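Local atomic coordinates of cellulase IBT99 (Metagenomes, PDB entry 6WBT), a protein that probably hydrolyses 6-phospho-alpha-glucosides as a family 4 glycosidase, with NAD and a manganese ion bound at its active site. Residues W37-D42 / E74-A79. Residues are numbered along the deposited sequence; the frame is centred on the assembly and turned at random.
With NAD (nicotinamide-adenine-dinucleotide), chain G.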
loop_
_atom_site.group_PDB
_atom_site.type_symbol
_atom_site.label_atom_id
_atom_site.label_comp_id
_atom_site.label_asym_id
_atom_site.label_seq_id
_atom_site.Cartn_x
_atom_site.Cartn_y
_atom_site.Cartn_z
ATOM N N TRP A 37 43.621 -13.110 3.774
ATOM C CA TRP A 37 43.267 -14.522 3.741
ATOM C C TRP A 37 42.601 -14.867 2.417
ATOM O O TRP A 37 41.713 -14.143 1.955
ATOM C CB TRP A 37 42.343 -14.880 4.908
ATOM C CG TRP A 37 43.063 -15.019 6.213
ATOM C CD1 TRP A 37 43.434 -14.013 7.056
ATOM C CD2 TRP A 37 43.502 -16.238 6.826
ATOM N NE1 TRP A 37 44.076 -14.529 8.156
ATOM C CE2 TRP A 37 44.132 -15.893 8.038
ATOM C CE3 TRP A 37 43.425 -17.587 6.467
ATOM C CZ2 TRP A 37 44.679 -16.847 8.894
ATOM C CZ3 TRP A 37 43.970 -18.533 7.318
ATOM C CH2 TRP A 37 44.588 -18.159 8.516
ATOM N N LEU A 38 43.031 -15.971 1.815
ATOM C CA LEU A 38 42.431 -16.502 0.598
ATOM C C LEU A 38 41.776 -17.831 0.948
ATOM O O LEU A 38 42.468 -18.807 1.256
ATOM C CB LEU A 38 43.477 -16.675 -0.501
ATOM C CG LEU A 38 44.195 -15.412 -0.981
ATOM C CD1 LEU A 38 45.176 -15.757 -2.089
ATOM C CD2 LEU A 38 43.202 -14.356 -1.449
ATOM N N TYR A 39 40.449 -17.869 0.907
ATOM C CA TYR A 39 39.687 -19.070 1.211
ATOM C C TYR A 39 39.000 -19.580 -0.047
ATOM O O TYR A 39 38.498 -18.793 -0.855
ATOM C CB TYR A 39 38.644 -18.806 2.298
ATOM C CG TYR A 39 37.617 -19.907 2.433
ATOM C CD1 TYR A 39 37.930 -21.101 3.068
ATOM C CD2 TYR A 39 36.332 -19.752 1.925
ATOM C CE1 TYR A 39 36.993 -22.113 3.192
ATOM C CE2 TYR A 39 35.389 -20.757 2.044
ATOM C CZ TYR A 39 35.725 -21.934 2.678
ATOM O OH TYR A 39 34.787 -22.933 2.796
ATOM N N ASP A 40 38.974 -20.900 -0.198
ATOM C CA ASP A 40 38.350 -21.530 -1.351
ATOM C C ASP A 40 38.099 -22.992 -1.021
ATOM O O ASP A 40 38.695 -23.552 -0.098
ATOM C CB ASP A 40 39.224 -21.395 -2.601
ATOM C CG ASP A 40 38.434 -21.522 -3.879
ATOM O OD1 ASP A 40 37.633 -22.475 -4.003
ATOM O OD2 ASP A 40 38.608 -20.653 -4.759
ATOM N N ILE A 41 37.194 -23.604 -1.788
ATOM C CA ILE A 41 36.929 -25.031 -1.650
ATOM C C ILE A 41 37.793 -25.873 -2.581
ATOM O O ILE A 41 37.915 -27.086 -2.368
ATOM C CB ILE A 41 35.443 -25.353 -1.899
ATOM C CG1 ILE A 41 35.063 -25.030 -3.343
ATOM C CG2 ILE A 41 34.561 -24.587 -0.925
ATOM C CD1 ILE A 41 33.662 -25.449 -3.708
ATOM N N ASP A 42 38.394 -25.268 -3.603
ATOM C CA ASP A 42 39.292 -25.966 -4.518
ATOM C C ASP A 42 40.722 -25.629 -4.112
ATOM O O ASP A 42 41.177 -24.494 -4.291
ATOM C CB ASP A 42 39.011 -25.566 -5.967
ATOM C CG ASP A 42 39.709 -26.471 -6.983
ATOM O OD1 ASP A 42 40.499 -27.351 -6.576
ATOM O OD2 ASP A 42 39.463 -26.307 -8.196
ATOM N N GLU A 74 39.341 -21.841 10.123
ATOM C CA GLU A 74 40.581 -21.073 10.134
ATOM C C GLU A 74 40.468 -19.821 9.275
ATOM O O GLU A 74 41.095 -18.799 9.580
ATOM C CB GLU A 74 41.744 -21.943 9.656
ATOM C CG GLU A 74 43.098 -21.247 9.685
ATOM C CD GLU A 74 44.226 -22.144 9.214
ATOM O OE1 GLU A 74 45.291 -21.613 8.833
ATOM O OE2 GLU A 74 44.047 -23.380 9.225
ATOM N N ALA A 75 39.666 -19.872 8.211
ATOM C CA ALA A 75 39.560 -18.736 7.302
ATOM C C ALA A 75 38.668 -17.637 7.864
ATOM O O ALA A 75 38.968 -16.448 7.697
ATOM C CB ALA A 75 39.034 -19.198 5.943
ATOM N N PHE A 76 37.577 -18.004 8.530
ATOM C CA PHE A 76 36.567 -17.040 8.944
ATOM C C PHE A 76 36.613 -16.702 10.429
ATOM O O PHE A 76 35.784 -15.914 10.889
ATOM C CB PHE A 76 35.169 -17.550 8.578
ATOM C CG PHE A 76 34.961 -17.735 7.102
ATOM C CD1 PHE A 76 34.970 -16.646 6.247
ATOM C CD2 PHE A 76 34.750 -18.996 6.570
ATOM C CE1 PHE A 76 34.780 -16.812 4.889
ATOM C CE2 PHE A 76 34.558 -19.169 5.213
ATOM C CZ PHE A 76 34.573 -18.075 4.372
ATOM N N THR A 77 37.550 -17.266 11.189
ATOM C CA THR A 77 37.656 -16.924 12.602
ATOM C C THR A 77 38.165 -15.496 12.758
ATOM O O THR A 77 39.207 -15.134 12.204
ATOM C CB THR A 77 38.589 -17.893 13.326
ATOM O OG1 THR A 77 38.002 -19.200 13.343
ATOM C CG2 THR A 77 38.828 -17.433 14.757
ATOM N N ASP A 78 37.419 -14.687 13.515
ATOM C CA ASP A 78 37.765 -13.289 13.768
ATOM C C ASP A 78 37.897 -12.495 12.469
ATOM O O ASP A 78 38.660 -11.530 12.390
ATOM C CB ASP A 78 39.048 -13.176 14.601
ATOM C CG ASP A 78 39.177 -11.835 15.295
ATOM O OD1 ASP A 78 38.166 -11.105 15.371
ATOM O OD2 ASP A 78 40.290 -11.509 15.756
ATOM N N ALA A 79 37.153 -12.898 11.442
ATOM C CA ALA A 79 37.183 -12.189 10.170
ATOM C C ALA A 79 36.483 -10.842 10.301
ATOM O O ALA A 79 35.371 -10.755 10.829
ATOM C CB ALA A 79 36.522 -13.027 9.079
HETATM P PA NAD G . 36.185 -18.535 -11.326
HETATM O O1A NAD G . 35.386 -19.735 -11.709
HETATM O O2A NAD G . 37.408 -18.223 -12.123
HETATM O O5B NAD G . 36.572 -18.645 -9.771
HETATM C C5B NAD G . 35.519 -18.826 -8.784
HETATM C C4B NAD G . 36.112 -19.415 -7.526
HETATM O O4B NAD G . 35.059 -19.656 -6.554
HETATM C C3B NAD G . 36.839 -20.761 -7.688
HETATM O O3B NAD G . 38.106 -20.698 -7.046
HETATM C C2B NAD G . 35.916 -21.740 -6.954
HETATM O O2B NAD G . 36.565 -22.902 -6.483
HETATM C C1B NAD G . 35.386 -20.832 -5.855
HETATM N N9A NAD G . 34.197 -21.340 -5.179
HETATM C C8A NAD G . 33.165 -22.043 -5.749
HETATM N N7A NAD G . 32.230 -22.381 -4.897
HETATM C C5A NAD G . 32.675 -21.879 -3.683
HETATM C C6A NAD G . 32.125 -21.916 -2.387
HETATM N N6A NAD G . 30.969 -22.502 -2.091
HETATM N N1A NAD G . 32.828 -21.322 -1.393
HETATM C C2A NAD G . 33.992 -20.735 -1.698
HETATM N N3A NAD G . 34.604 -20.639 -2.875
HETATM C C4A NAD G . 33.889 -21.237 -3.842
HETATM O O3 NAD G . 35.228 -17.249 -11.336
HETATM P PN NAD G . 35.429 -15.756 -11.888
HETATM O O1N NAD G . 36.693 -15.197 -11.325
HETATM O O2N NAD G . 35.248 -15.758 -13.369
HETATM O O5D NAD G . 34.177 -15.029 -11.202
HETATM C C5D NAD G . 34.034 -15.143 -9.764
HETATM C C4D NAD G . 32.676 -14.628 -9.358
HETATM O O4D NAD G . 32.647 -13.192 -9.520
HETATM C C3D NAD G . 31.491 -15.148 -10.184
HETATM O O3D NAD G . 30.425 -15.510 -9.317
HETATM C C2D NAD G . 31.137 -13.907 -11.011
HETATM O O2D NAD G . 29.831 -13.913 -11.562
HETATM C C1D NAD G . 31.356 -12.816 -9.970
HETATM N N1N NAD G . 31.433 -11.457 -10.576
HETATM C C2N NAD G . 30.389 -10.585 -10.425
HETATM C C3N NAD G . 30.429 -9.325 -11.003
HETATM C C7N NAD G . 29.271 -8.394 -10.750
HETATM O O7N NAD G . 28.911 -7.625 -11.637
HETATM N N7N NAD G . 28.709 -8.423 -9.550
HETATM C C4N NAD G . 31.535 -8.970 -11.769
HETATM C C5N NAD G . 32.595 -9.843 -11.884
HETATM C C6N NAD G . 32.526 -11.079 -11.278
#
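Tyr39, at the end of strand 33-39, lays its side chain against Ala75 of helix 72-76 and against Phe76. Its CB starts the contact beside the Ala75 methyl group, CG sits between that methyl and Phe76 CZ, and Tyr39 CD1 lies 3.6 Å from Ala75 CB. With CG anti to the backbone N (chi1 167°), the ring also reaches Phe76: Tyr39 CD2 lies 3.4 Å from Phe76 CZ, Tyr39 CE2 meets Phe76 CE2 and CZ, and Tyr39 CZ comes near Phe76 CE2. Phe76 turns its edge toward the Tyr39 face in a T-shaped stack, centroids 4.8 Å apart and planes at 63°, the point of approach displaced toward the tyrosine rim. Tyr39 CE2 also lies 4.0 Å from C2A of the NAD adenine, which puts the ring between Phe76 and cofactor. Losing the ring to an alanine would probably open a gap between Phe76 and the adenine and leave the Phe76 edge without its aromatic partner. Two residues earlier, the Trp37 indole receives the backbone O of Glu74 over one face, while Glu74 OE1 meets the ring rim in plane, 3.5 Å from Trp37 CH2. The extended Glu74 chain crosses the indole at about a right angle, and Lys6 makes a cation-pi contact with Trp37. Beyond the strand, Asp40 OD1 accepts from NAD O2B (2.7 Å) and from Asp42 N in an Asx turn, while Asp40 OD2 accepts from NAD O3B and the backbone N of Gly13. Ile41 CD1 packs on the adenine, 3.6 Å from NAD N7A. An acidic residue just past the second strand, gripping both adenosine ribose hydroxyls, is the hallmark of an NAD-binding Rossmann fold; here helix 72-76 covers the strand leading to it.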